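Side-chain contacts in ribonucleoside-diphosphate reductase (Pseudomonas aeruginosa, PDB 5IM3), which probably reduces ribonucleotides to the deoxyribonucleotides needed for DNA synthesis, and binds dATP, two molecules of it side by side in an ATP cone: residues K48-I53 with D73-L78; H97-Q102 with I123-R128; D103-A108 with R119-Y124. One frame throughout, in Å; residues are numbered along the deposited sequence.

Contact 1 of 3, residues K48-I53 with D73-L78. With DTP (2'-deoxyadenosine 5'-triphosphate), chain C; DTP (2'-deoxyadenosine 5'-triphosphate), chain D.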
# COMPACT_ATOMS: atom_id res chain seq x y z
N LYS A 48 -55.83 32.67 -2.48
CA LYS A 48 -56.14 31.98 -1.24
C LYS A 48 -54.88 31.66 -0.45
O LYS A 48 -54.88 31.72 0.79
CB LYS A 48 -56.93 30.70 -1.53
CG LYS A 48 -58.26 30.93 -2.22
CD LYS A 48 -59.21 31.75 -1.36
CE LYS A 48 -60.57 31.93 -2.03
NZ LYS A 48 -61.52 32.70 -1.18
N ILE A 49 -53.78 31.34 -1.14
CA ILE A 49 -52.51 31.15 -0.46
C ILE A 49 -51.97 32.48 0.04
O ILE A 49 -51.51 32.61 1.18
CB ILE A 49 -51.50 30.45 -1.39
CG1 ILE A 49 -51.96 29.02 -1.68
CG2 ILE A 49 -50.10 30.45 -0.75
CD1 ILE A 49 -51.07 28.26 -2.65
N THR A 50 -52.00 33.50 -0.83
CA THR A 50 -51.51 34.82 -0.44
C THR A 50 -52.28 35.37 0.74
O THR A 50 -51.69 35.95 1.66
CB THR A 50 -51.60 35.77 -1.64
OG1 THR A 50 -50.72 35.32 -2.68
CG2 THR A 50 -51.22 37.19 -1.23
N VAL A 51 -53.60 35.22 0.74
CA VAL A 51 -54.41 35.69 1.86
C VAL A 51 -54.04 34.93 3.13
O VAL A 51 -53.87 35.53 4.20
CB VAL A 51 -55.91 35.56 1.53
CG1 VAL A 51 -56.76 35.78 2.77
CG2 VAL A 51 -56.30 36.55 0.45
N ALA A 52 -53.89 33.61 3.03
CA ALA A 52 -53.61 32.80 4.21
C ALA A 52 -52.32 33.24 4.88
O ALA A 52 -52.29 33.50 6.09
CB ALA A 52 -53.54 31.32 3.83
N ILE A 53 -51.23 33.34 4.11
CA ILE A 53 -49.95 33.73 4.68
C ILE A 53 -50.02 35.15 5.24
O ILE A 53 -49.44 35.45 6.29
CB ILE A 53 -48.83 33.60 3.63
CG1 ILE A 53 -48.76 32.16 3.11
CG2 ILE A 53 -47.48 34.02 4.22
CD1 ILE A 53 -47.74 31.95 2.01
N ASP A 73 -44.11 41.84 -0.46
CA ASP A 73 -43.01 41.27 -1.23
C ASP A 73 -42.67 39.86 -0.74
O ASP A 73 -42.42 38.96 -1.55
CB ASP A 73 -41.78 42.17 -1.15
CG ASP A 73 -40.78 41.90 -2.25
OD1 ASP A 73 -41.19 41.42 -3.33
OD2 ASP A 73 -39.58 42.18 -2.05
N THR A 74 -42.67 39.66 0.58
CA THR A 74 -42.33 38.35 1.13
C THR A 74 -43.41 37.32 0.80
O THR A 74 -43.10 36.22 0.34
CB THR A 74 -42.15 38.46 2.65
OG1 THR A 74 -41.18 39.47 2.94
CG2 THR A 74 -41.68 37.13 3.23
N VAL A 75 -44.67 37.66 1.04
CA VAL A 75 -45.76 36.70 0.83
C VAL A 75 -45.76 36.21 -0.61
O VAL A 75 -45.78 35.01 -0.88
CB VAL A 75 -47.11 37.33 1.22
CG1 VAL A 75 -48.25 36.37 0.93
CG2 VAL A 75 -47.11 37.73 2.69
N ARG A 76 -45.75 37.15 -1.56
CA ARG A 76 -45.79 36.76 -2.97
C ARG A 76 -44.57 35.95 -3.37
O ARG A 76 -44.63 35.16 -4.31
CB ARG A 76 -45.91 38.01 -3.85
CG ARG A 76 -47.22 38.75 -3.68
CD ARG A 76 -47.25 40.03 -4.51
NE ARG A 76 -47.13 39.76 -5.95
CZ ARG A 76 -47.07 40.70 -6.89
NH1 ARG A 76 -47.12 41.99 -6.56
NH2 ARG A 76 -46.96 40.37 -8.16
N ARG A 77 -43.45 36.13 -2.66
CA ARG A 77 -42.29 35.28 -2.90
C ARG A 77 -42.54 33.87 -2.37
O ARG A 77 -42.24 32.88 -3.05
CB ARG A 77 -41.05 35.89 -2.25
CG ARG A 77 -39.77 35.09 -2.48
CD ARG A 77 -38.58 35.73 -1.78
NE ARG A 77 -38.78 35.82 -0.33
CZ ARG A 77 -38.62 34.80 0.51
NH1 ARG A 77 -38.27 33.60 0.07
NH2 ARG A 77 -38.83 34.99 1.81
N LEU A 78 -43.09 33.77 -1.16
CA LEU A 78 -43.42 32.46 -0.61
C LEU A 78 -44.51 31.78 -1.42
O LEU A 78 -44.44 30.57 -1.68
CB LEU A 78 -43.86 32.61 0.85
CG LEU A 78 -42.84 33.22 1.81
CD1 LEU A 78 -43.48 33.45 3.17
CD2 LEU A 78 -41.61 32.34 1.94
PG DTP C . -62.60 27.98 4.12
O1G DTP C . -63.00 29.20 3.38
O2G DTP C . -61.46 28.24 5.12
O3G DTP C . -63.75 27.34 4.87
PB DTP C . -60.49 26.39 3.09
O1B DTP C . -60.00 26.05 4.44
O2B DTP C . -60.29 25.25 2.11
O3B DTP C . -62.01 26.86 3.15
PA DTP C . -59.03 28.75 3.58
O1A DTP C . -58.93 30.08 2.95
O2A DTP C . -59.68 28.76 4.97
O3A DTP C . -59.77 27.73 2.62
O5' DTP C . -57.65 28.05 3.69
C5' DTP C . -56.92 27.98 2.46
C4' DTP C . -55.77 27.02 2.57
O4' DTP C . -55.85 26.07 1.49
C3' DTP C . -54.42 27.69 2.38
O3' DTP C . -53.36 26.92 2.98
C2' DTP C . -54.28 27.73 0.87
C1' DTP C . -55.11 26.55 0.38
N9 DTP C . -56.04 26.88 -0.70
C8 DTP C . -57.30 27.40 -0.61
N7 DTP C . -57.85 27.67 -1.77
C5 DTP C . -56.88 27.30 -2.69
C6 DTP C . -56.85 27.35 -4.09
N6 DTP C . -57.80 27.91 -4.84
N1 DTP C . -55.74 26.86 -4.70
C2 DTP C . -54.74 26.39 -3.95
N3 DTP C . -54.65 26.34 -2.62
C4 DTP C . -55.76 26.80 -2.04
PG DTP D . -61.06 26.28 8.76
O1G DTP D . -61.25 26.90 7.46
O2G DTP D . -61.59 27.10 9.90
O3G DTP D . -61.62 24.89 8.84
PB DTP D . -58.22 26.72 8.30
O1B DTP D . -58.36 26.63 6.84
O2B DTP D . -56.96 26.01 8.76
O3B DTP D . -59.50 26.11 9.03
PA DTP D . -58.86 29.52 8.08
O1A DTP D . -59.27 30.49 9.12
O2A DTP D . -60.04 29.11 7.18
O3A DTP D . -58.22 28.24 8.77
O5' DTP D . -57.69 30.01 7.15
C5' DTP D . -56.59 30.74 7.72
C4' DTP D . -55.26 30.10 7.42
O4' DTP D . -54.24 31.12 7.43
C3' DTP D . -54.82 29.02 8.43
O3' DTP D . -54.55 27.79 7.76
C2' DTP D . -53.54 29.57 9.04
C1' DTP D . -53.51 31.04 8.64
N9 DTP D . -54.08 31.97 9.61
C8 DTP D . -55.28 32.63 9.56
N7 DTP D . -55.53 33.35 10.63
C5 DTP D . -54.42 33.16 11.43
C6 DTP D . -54.07 33.65 12.70
N6 DTP D . -54.86 34.41 13.45
N1 DTP D . -52.87 33.28 13.20
C2 DTP D . -52.09 32.47 12.48
N3 DTP D . -52.32 31.93 11.28
C4 DTP D . -53.51 32.31 10.81

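Contact 2 of 3, residues H97-Q102 with I123-R128. With DTP (2'-deoxyadenosine 5'-triphosphate), chain D; DTP (2'-deoxyadenosine 5'-triphosphate), chain C.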
# COMPACT_ATOMS: atom_id res chain seq x y z
N HIS A 97 -54.41 17.82 -2.59
CA HIS A 97 -55.24 17.93 -1.40
C HIS A 97 -55.00 19.26 -0.70
O HIS A 97 -53.92 19.86 -0.80
CB HIS A 97 -54.96 16.78 -0.43
CG HIS A 97 -55.55 15.47 -0.87
ND1 HIS A 97 -54.86 14.58 -1.66
CD2 HIS A 97 -56.76 14.92 -0.64
CE1 HIS A 97 -55.62 13.52 -1.89
NE2 HIS A 97 -56.78 13.70 -1.28
N ILE A 98 -56.03 19.73 0.01
CA ILE A 98 -55.94 21.02 0.69
C ILE A 98 -54.85 20.98 1.75
O ILE A 98 -54.11 21.95 1.95
CB ILE A 98 -57.31 21.40 1.28
CG1 ILE A 98 -57.34 22.88 1.66
CG2 ILE A 98 -57.65 20.52 2.46
CD1 ILE A 98 -57.60 23.79 0.48
N GLU A 99 -54.73 19.85 2.46
CA GLU A 99 -53.68 19.71 3.47
C GLU A 99 -52.30 19.62 2.83
O GLU A 99 -51.31 20.00 3.46
CB GLU A 99 -53.95 18.47 4.33
CG GLU A 99 -55.30 18.48 5.02
CD GLU A 99 -55.44 19.60 6.03
OE1 GLU A 99 -54.45 19.91 6.73
OE2 GLU A 99 -56.54 20.19 6.12
N GLU A 100 -52.23 19.14 1.59
CA GLU A 100 -50.96 19.11 0.88
C GLU A 100 -50.44 20.52 0.63
O GLU A 100 -49.22 20.74 0.60
CB GLU A 100 -51.13 18.35 -0.44
CG GLU A 100 -49.91 17.58 -0.91
CD GLU A 100 -50.24 16.56 -1.99
OE1 GLU A 100 -51.38 16.05 -2.00
OE2 GLU A 100 -49.36 16.27 -2.83
N ILE A 101 -51.34 21.48 0.47
CA ILE A 101 -50.94 22.87 0.27
C ILE A 101 -50.55 23.51 1.60
O ILE A 101 -49.55 24.23 1.68
CB ILE A 101 -52.09 23.65 -0.41
CG1 ILE A 101 -52.50 22.92 -1.70
CG2 ILE A 101 -51.66 25.09 -0.69
CD1 ILE A 101 -53.70 23.50 -2.35
N GLN A 102 -51.34 23.28 2.64
CA GLN A 102 -51.01 23.81 3.96
C GLN A 102 -49.61 23.38 4.39
O GLN A 102 -48.86 24.18 4.96
CB GLN A 102 -52.05 23.33 4.99
CG GLN A 102 -53.43 23.95 4.84
CD GLN A 102 -53.51 25.34 5.44
OE1 GLN A 102 -52.82 26.27 5.01
NE2 GLN A 102 -54.37 25.50 6.44
N ILE A 123 -49.81 26.68 14.86
CA ILE A 123 -50.70 26.66 16.02
C ILE A 123 -52.14 26.90 15.59
O ILE A 123 -53.05 26.12 15.92
CB ILE A 123 -50.24 27.70 17.06
CG1 ILE A 123 -48.95 27.22 17.74
CG2 ILE A 123 -51.34 27.96 18.09
CD1 ILE A 123 -48.24 28.31 18.53
N TYR A 124 -52.37 27.99 14.85
CA TYR A 124 -53.72 28.31 14.40
C TYR A 124 -54.29 27.19 13.54
O TYR A 124 -55.44 26.78 13.72
CB TYR A 124 -53.70 29.63 13.62
CG TYR A 124 -55.05 30.06 13.10
CD1 TYR A 124 -55.55 29.56 11.90
CD2 TYR A 124 -55.83 30.98 13.80
CE1 TYR A 124 -56.78 29.96 11.42
CE2 TYR A 124 -57.06 31.38 13.32
CZ TYR A 124 -57.53 30.87 12.13
OH TYR A 124 -58.76 31.26 11.65
N ARG A 125 -53.49 26.67 12.60
CA ARG A 125 -53.97 25.60 11.74
C ARG A 125 -54.34 24.36 12.56
O ARG A 125 -55.29 23.65 12.23
CB ARG A 125 -52.91 25.24 10.70
CG ARG A 125 -53.26 24.03 9.85
CD ARG A 125 -52.08 23.58 9.04
NE ARG A 125 -52.31 22.29 8.41
CZ ARG A 125 -51.39 21.59 7.76
NH1 ARG A 125 -50.15 22.07 7.65
NH2 ARG A 125 -51.69 20.43 7.21
N GLU A 126 -53.58 24.08 13.62
CA GLU A 126 -53.88 22.92 14.44
C GLU A 126 -55.13 23.16 15.28
O GLU A 126 -55.92 22.23 15.50
CB GLU A 126 -52.69 22.57 15.34
CG GLU A 126 -52.75 21.17 15.93
CD GLU A 126 -52.66 20.08 14.88
OE1 GLU A 126 -52.11 20.35 13.79
OE2 GLU A 126 -53.13 18.96 15.15
N ALA A 127 -55.31 24.39 15.76
CA ALA A 127 -56.52 24.71 16.52
C ALA A 127 -57.77 24.45 15.69
O ALA A 127 -58.76 23.92 16.20
CB ALA A 127 -56.47 26.17 16.97
N ARG A 128 -57.73 24.82 14.41
CA ARG A 128 -58.89 24.59 13.55
C ARG A 128 -59.00 23.15 13.09
O ARG A 128 -60.09 22.72 12.70
CB ARG A 128 -58.83 25.53 12.33
CG ARG A 128 -59.00 27.00 12.69
CD ARG A 128 -60.33 27.26 13.41
NE ARG A 128 -60.43 28.60 13.96
CZ ARG A 128 -60.04 28.95 15.18
NH1 ARG A 128 -59.51 28.06 16.01
NH2 ARG A 128 -60.18 30.21 15.58
PG DTP D . -61.06 26.28 8.76
O1G DTP D . -61.25 26.90 7.46
O2G DTP D . -61.59 27.10 9.90
O3G DTP D . -61.62 24.89 8.84
PB DTP D . -58.22 26.72 8.30
O1B DTP D . -58.36 26.63 6.84
O2B DTP D . -56.96 26.01 8.76
O3B DTP D . -59.50 26.11 9.03
PA DTP D . -58.86 29.52 8.08
O1A DTP D . -59.27 30.49 9.12
O2A DTP D . -60.04 29.11 7.18
O3A DTP D . -58.22 28.24 8.77
O5' DTP D . -57.69 30.01 7.15
C5' DTP D . -56.59 30.74 7.72
C4' DTP D . -55.26 30.10 7.42
O4' DTP D . -54.24 31.12 7.43
C3' DTP D . -54.82 29.02 8.43
O3' DTP D . -54.55 27.79 7.76
C2' DTP D . -53.54 29.57 9.04
C1' DTP D . -53.51 31.04 8.64
N9 DTP D . -54.08 31.97 9.61
C8 DTP D . -55.28 32.63 9.56
N7 DTP D . -55.53 33.35 10.63
C5 DTP D . -54.42 33.16 11.43
C6 DTP D . -54.07 33.65 12.70
N6 DTP D . -54.86 34.41 13.45
N1 DTP D . -52.87 33.28 13.20
C2 DTP D . -52.09 32.47 12.48
N3 DTP D . -52.32 31.93 11.28
C4 DTP D . -53.51 32.31 10.81
PG DTP C . -62.60 27.98 4.12
O1G DTP C . -63.00 29.20 3.38
O2G DTP C . -61.46 28.24 5.12
O3G DTP C . -63.75 27.34 4.87
PB DTP C . -60.49 26.39 3.09
O1B DTP C . -60.00 26.05 4.44
O2B DTP C . -60.29 25.25 2.11
O3B DTP C . -62.01 26.86 3.15
PA DTP C . -59.03 28.75 3.58
O1A DTP C . -58.93 30.08 2.95
O2A DTP C . -59.68 28.76 4.97
O3A DTP C . -59.77 27.73 2.62
O5' DTP C . -57.65 28.05 3.69
C5' DTP C . -56.92 27.98 2.46
C4' DTP C . -55.77 27.02 2.57
O4' DTP C . -55.85 26.07 1.49
C3' DTP C . -54.42 27.69 2.38
O3' DTP C . -53.36 26.92 2.98
C2' DTP C . -54.28 27.73 0.87
C1' DTP C . -55.11 26.55 0.38
N9 DTP C . -56.04 26.88 -0.70
C8 DTP C . -57.30 27.40 -0.61
N7 DTP C . -57.85 27.67 -1.77
C5 DTP C . -56.88 27.30 -2.69
C6 DTP C . -56.85 27.35 -4.09
N6 DTP C . -57.80 27.91 -4.84
N1 DTP C . -55.74 26.86 -4.70
C2 DTP C . -54.74 26.39 -3.95
N3 DTP C . -54.65 26.34 -2.62
C4 DTP C . -55.76 26.80 -2.04

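Contact 3 of 3, residues D103-A108 with R119-Y124. With DTP (2'-deoxyadenosine 5'-triphosphate), chain D.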
# COMPACT_ATOMS: atom_id res chain seq x y z
N ASP A 103 -49.24 22.13 4.10
CA ASP A 103 -47.91 21.65 4.47
C ASP A 103 -46.82 22.39 3.70
O ASP A 103 -45.79 22.75 4.27
CB ASP A 103 -47.81 20.15 4.22
CG ASP A 103 -48.47 19.33 5.32
OD1 ASP A 103 -49.20 19.91 6.15
OD2 ASP A 103 -48.26 18.10 5.35
N GLN A 104 -47.04 22.64 2.41
CA GLN A 104 -46.04 23.35 1.62
C GLN A 104 -45.97 24.83 2.00
O GLN A 104 -44.91 25.44 1.87
CB GLN A 104 -46.34 23.20 0.13
CG GLN A 104 -46.06 21.80 -0.41
CD GLN A 104 -44.59 21.42 -0.34
OE1 GLN A 104 -43.71 22.26 -0.55
NE2 GLN A 104 -44.31 20.16 -0.05
N VAL A 105 -47.08 25.40 2.46
CA VAL A 105 -47.05 26.78 2.96
C VAL A 105 -46.18 26.87 4.20
O VAL A 105 -45.33 27.75 4.32
CB VAL A 105 -48.48 27.29 3.22
CG1 VAL A 105 -48.45 28.57 4.05
CG2 VAL A 105 -49.21 27.53 1.91
N GLU A 106 -46.39 25.95 5.15
CA GLU A 106 -45.54 25.92 6.34
C GLU A 106 -44.08 25.73 5.95
O GLU A 106 -43.19 26.35 6.54
CB GLU A 106 -45.98 24.80 7.28
CG GLU A 106 -47.33 25.03 7.96
CD GLU A 106 -47.72 23.88 8.89
OE1 GLU A 106 -46.98 22.88 8.96
OE2 GLU A 106 -48.78 23.99 9.54
N LEU A 107 -43.82 24.87 4.96
CA LEU A 107 -42.45 24.62 4.54
C LEU A 107 -41.78 25.91 4.05
O LEU A 107 -40.65 26.22 4.44
CB LEU A 107 -42.42 23.55 3.45
CG LEU A 107 -41.05 23.20 2.87
CD1 LEU A 107 -40.11 22.67 3.95
CD2 LEU A 107 -41.19 22.18 1.74
N ALA A 108 -42.48 26.67 3.21
CA ALA A 108 -41.91 27.90 2.67
C ALA A 108 -41.62 28.91 3.78
O ALA A 108 -40.55 29.52 3.81
CB ALA A 108 -42.84 28.50 1.62
N ARG A 119 -44.65 29.35 13.30
CA ARG A 119 -45.18 28.62 14.45
C ARG A 119 -46.61 29.06 14.76
O ARG A 119 -47.44 28.23 15.17
CB ARG A 119 -44.28 28.81 15.67
CG ARG A 119 -44.53 30.07 16.47
CD ARG A 119 -43.45 30.28 17.52
NE ARG A 119 -43.18 29.08 18.30
CZ ARG A 119 -43.88 28.70 19.37
NH1 ARG A 119 -44.90 29.43 19.80
NH2 ARG A 119 -43.56 27.59 20.02
N ASP A 120 -46.92 30.34 14.58
CA ASP A 120 -48.30 30.77 14.78
C ASP A 120 -49.20 30.29 13.66
O ASP A 120 -50.40 30.08 13.87
CB ASP A 120 -48.36 32.29 14.93
CG ASP A 120 -47.81 32.76 16.26
OD1 ASP A 120 -48.30 32.27 17.30
OD2 ASP A 120 -46.89 33.61 16.28
N TYR A 121 -48.64 30.09 12.46
CA TYR A 121 -49.39 29.44 11.40
C TYR A 121 -49.72 28.00 11.78
O TYR A 121 -50.87 27.56 11.64
CB TYR A 121 -48.59 29.48 10.09
CG TYR A 121 -49.40 29.17 8.86
CD1 TYR A 121 -49.70 27.87 8.51
CD2 TYR A 121 -49.87 30.19 8.04
CE1 TYR A 121 -50.45 27.58 7.38
CE2 TYR A 121 -50.62 29.92 6.91
CZ TYR A 121 -50.91 28.61 6.59
OH TYR A 121 -51.65 28.33 5.46
N VAL A 122 -48.72 27.26 12.28
CA VAL A 122 -48.95 25.89 12.72
C VAL A 122 -50.00 25.85 13.83
O VAL A 122 -50.96 25.09 13.77
CB VAL A 122 -47.62 25.26 13.19
CG1 VAL A 122 -47.87 23.99 14.01
CG2 VAL A 122 -46.72 24.95 12.01
N ILE A 123 -49.81 26.68 14.86
CA ILE A 123 -50.70 26.66 16.02
C ILE A 123 -52.14 26.90 15.59
O ILE A 123 -53.05 26.12 15.92
CB ILE A 123 -50.24 27.70 17.06
CG1 ILE A 123 -48.95 27.22 17.74
CG2 ILE A 123 -51.34 27.96 18.09
CD1 ILE A 123 -48.24 28.31 18.53
N TYR A 124 -52.37 27.99 14.85
CA TYR A 124 -53.72 28.31 14.40
C TYR A 124 -54.29 27.19 13.54
O TYR A 124 -55.44 26.78 13.72
CB TYR A 124 -53.70 29.63 13.62
CG TYR A 124 -55.05 30.06 13.10
CD1 TYR A 124 -55.55 29.56 11.90
CD2 TYR A 124 -55.83 30.98 13.80
CE1 TYR A 124 -56.78 29.96 11.42
CE2 TYR A 124 -57.06 31.38 13.32
CZ TYR A 124 -57.53 30.87 12.13
OH TYR A 124 -58.76 31.26 11.65
PG DTP D . -61.06 26.28 8.76
O1G DTP D . -61.25 26.90 7.46
O2G DTP D . -61.59 27.10 9.90
O3G DTP D . -61.62 24.89 8.84
PB DTP D . -58.22 26.72 8.30
O1B DTP D . -58.36 26.63 6.84
O2B DTP D . -56.96 26.01 8.76
O3B DTP D . -59.50 26.11 9.03
PA DTP D . -58.86 29.52 8.08
O1A DTP D . -59.27 30.49 9.12
O2A DTP D . -60.04 29.11 7.18
O3A DTP D . -58.22 28.24 8.77
O5' DTP D . -57.69 30.01 7.15
C5' DTP D . -56.59 30.74 7.72
C4' DTP D . -55.26 30.10 7.42
O4' DTP D . -54.24 31.12 7.43
C3' DTP D . -54.82 29.02 8.43
O3' DTP D . -54.55 27.79 7.76
C2' DTP D . -53.54 29.57 9.04
C1' DTP D . -53.51 31.04 8.64
N9 DTP D . -54.08 31.97 9.61
C8 DTP D . -55.28 32.63 9.56
N7 DTP D . -55.53 33.35 10.63
C5 DTP D . -54.42 33.16 11.43
C6 DTP D . -54.07 33.65 12.70
N6 DTP D . -54.86 34.41 13.45
N1 DTP D . -52.87 33.28 13.20
C2 DTP D . -52.09 32.47 12.48
N3 DTP D . -52.32 31.93 11.28
C4 DTP D . -53.51 32.31 10.81

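Contact 1 of 3, residues K48-I53 with D73-L78
The first two helices of the N-terminal ATP cone, 46-60 and 69-88, pack here, with Thr50 and Ile53 of 48-53 meeting Val75 and Leu78 of 73-78. The segment axes come within 9.3 Å, and their directions differ by 132°. Val75 makes most of the contact. Its CG1 reaches the backbone O of Thr50 at 3.5 Å and the methyl CG2 of Thr50 at 3.8 Å. Thr50 offers that methyl because CG2 is anti to its backbone N. OG1 is thereby placed beside the N, where it bonds weakly to Asp46 O and also pairs with Thr79 OG1. Ile53 and Val75 run past each other in opposite directions, with Ile53 CB 3.9 Å from Val75 CG1. The Ile53 CG2 branch also lies against both Val75 methyls. The other branch of Ile53 ends in CD1, 4.1 Å from Leu78 CB. No hydrogen bond joins the two segments; methyls and a backbone oxygen meet by van der Waals contact.

The other side of 48-53 faces nucleotide. Lys48 CB lies 3.2 Å from N7 of the chain C dATP. Ala52 CB touches the sugars of both dATP molecules. Asp73, on helix 69-88, bonds to Tyr829 of the second subunit. Helix 98-111 closes the apolar layer: Ile49 and Ile53 rest on Val105, and Leu78 on Leu109.

Contact 2 of 3, residues H97-Q102 with I123-R128
With chi1 at 174° and its chain stretched out to NE, Arg125 spans the gap to Glu99 and Gln102 on helix 98-111. Glu99 instead bends at chi2 (-64°), turning its carboxylate toward the arginine. Arg125 NH2 then donates to Glu99 OE1 at 2.8 Å, with an N-H...O angle of 153°. The oxygen is met nearly along its C-O axis and is tilted modestly from the guanidinium plane. This bond is part of a salt bridge.

Gln102 covers one guanidinium face. Its CB sits over the centre, 3.3 Å from Arg125 CZ. Its amide points to the nucleotides. NE2 gives a nearly straight bond to O3' of the chain D dATP at 2.6 Å. OE1 lies very close to Tyr121 OH, a probable hydrogen bond of doubtful length.

Against the base of the same nucleotide, the Tyr124 ring has adenine C5 over its centre. Tyr124 OH donates to the alpha-phosphate oxygen O1A at 2.7 Å. Ile101 and Ile98 touch the chain C dATP, Ile101 at the base and Ile98 at the sugar. These residues line the paired dATP sites of the N-terminal ATP cone, an allosteric domain. Gln102 touches nucleotide directly. Arg125 lies behind it in the second shell and also forms salt bridges with Asp103 and Glu106; the charges probably offset one another.

Ile123, Arg125 and Glu126 pack against the second subunit. The contact joins the start of helix 98-111 to the middle of helix 115-138. Strand 33-35 packs on Ile98 and Ile101, and Arg37 beyond it pairs with Glu99 OE2.

Contact 3 of 3, residues D103-A108 with R119-Y124
Tyr121 reaches from helix 115-138 toward Val105 and Glu106 of helix 98-111. Its CB is directed at that helix, and a chi1 of -165° swings the ring away from its own backbone N. Beyond CB, the ring runs between protein and nucleotide. CD1 lies 3.7 Å from Glu106 CG. CE1 is near Val105 CG1, and CZ is 3.5 Å from the same methyl. On the CD2 and CE2 side the ring meets the deoxyribose of the chain D dATP, with CE2 3.5 Å from C1'. The sugar carbon C2' stands over the centre of one ring face. At the tip, OH touches Val105 CG1. Besides its probable bond to Gln102, it makes a weak hydrogen bond to O3' of the chain C dATP. Tyr121 thus belongs to both dATP pockets of the cone. Val105 crosses the tyrosine at about a right angle.

Glu106 runs extended beyond CG, and its carboxylate stands at 90° to the tyrosine ring. The carboxylate ends against Val122, with OE2 3.4 Å from CG2. That methyl is a neighbour, not a polar partner. The acid is satisfied elsewhere: OE1 binds Arg119 and Gln115 of the second subunit, while OE2 faces Arg125 of its own chain. The two segments are nearly antiparallel, 158° apart, with axes 10.2 Å from each other at closest approach.

Between the segments the contact is van der Waals, with no hydrogen bond across. The buried carboxylate of Glu106 is compensated by arginines on two sides of the subunit boundary, which would probably keep it ionised. C1' and C2' of the deoxyribose lie against the Tyr121 face, consistent with CH-pi packing.

Overall arrangement
All three contacts lie in one ATP cone, the N-terminal one, far from the centre of the chain, and all are mostly buried. Every touching residue of contact 3 is buried; contacts 1 and 2 each include a partly exposed one, Thr50 and Glu99. Contact 1 joins helices 46-60 and 69-88. Contacts 2 and 3 use the same pair, helices 98-111 and 115-138, and their centres are only about 7 Å apart. Contact 1 is van der Waals between its segments, contact 2 is charged, and contact 3 is van der Waals around a buried acid. Leu78 against Ala108 joins contacts 1 and 3, and Ile49 against Ile101 joins contacts 1 and 2. Each also reaches the second subunit.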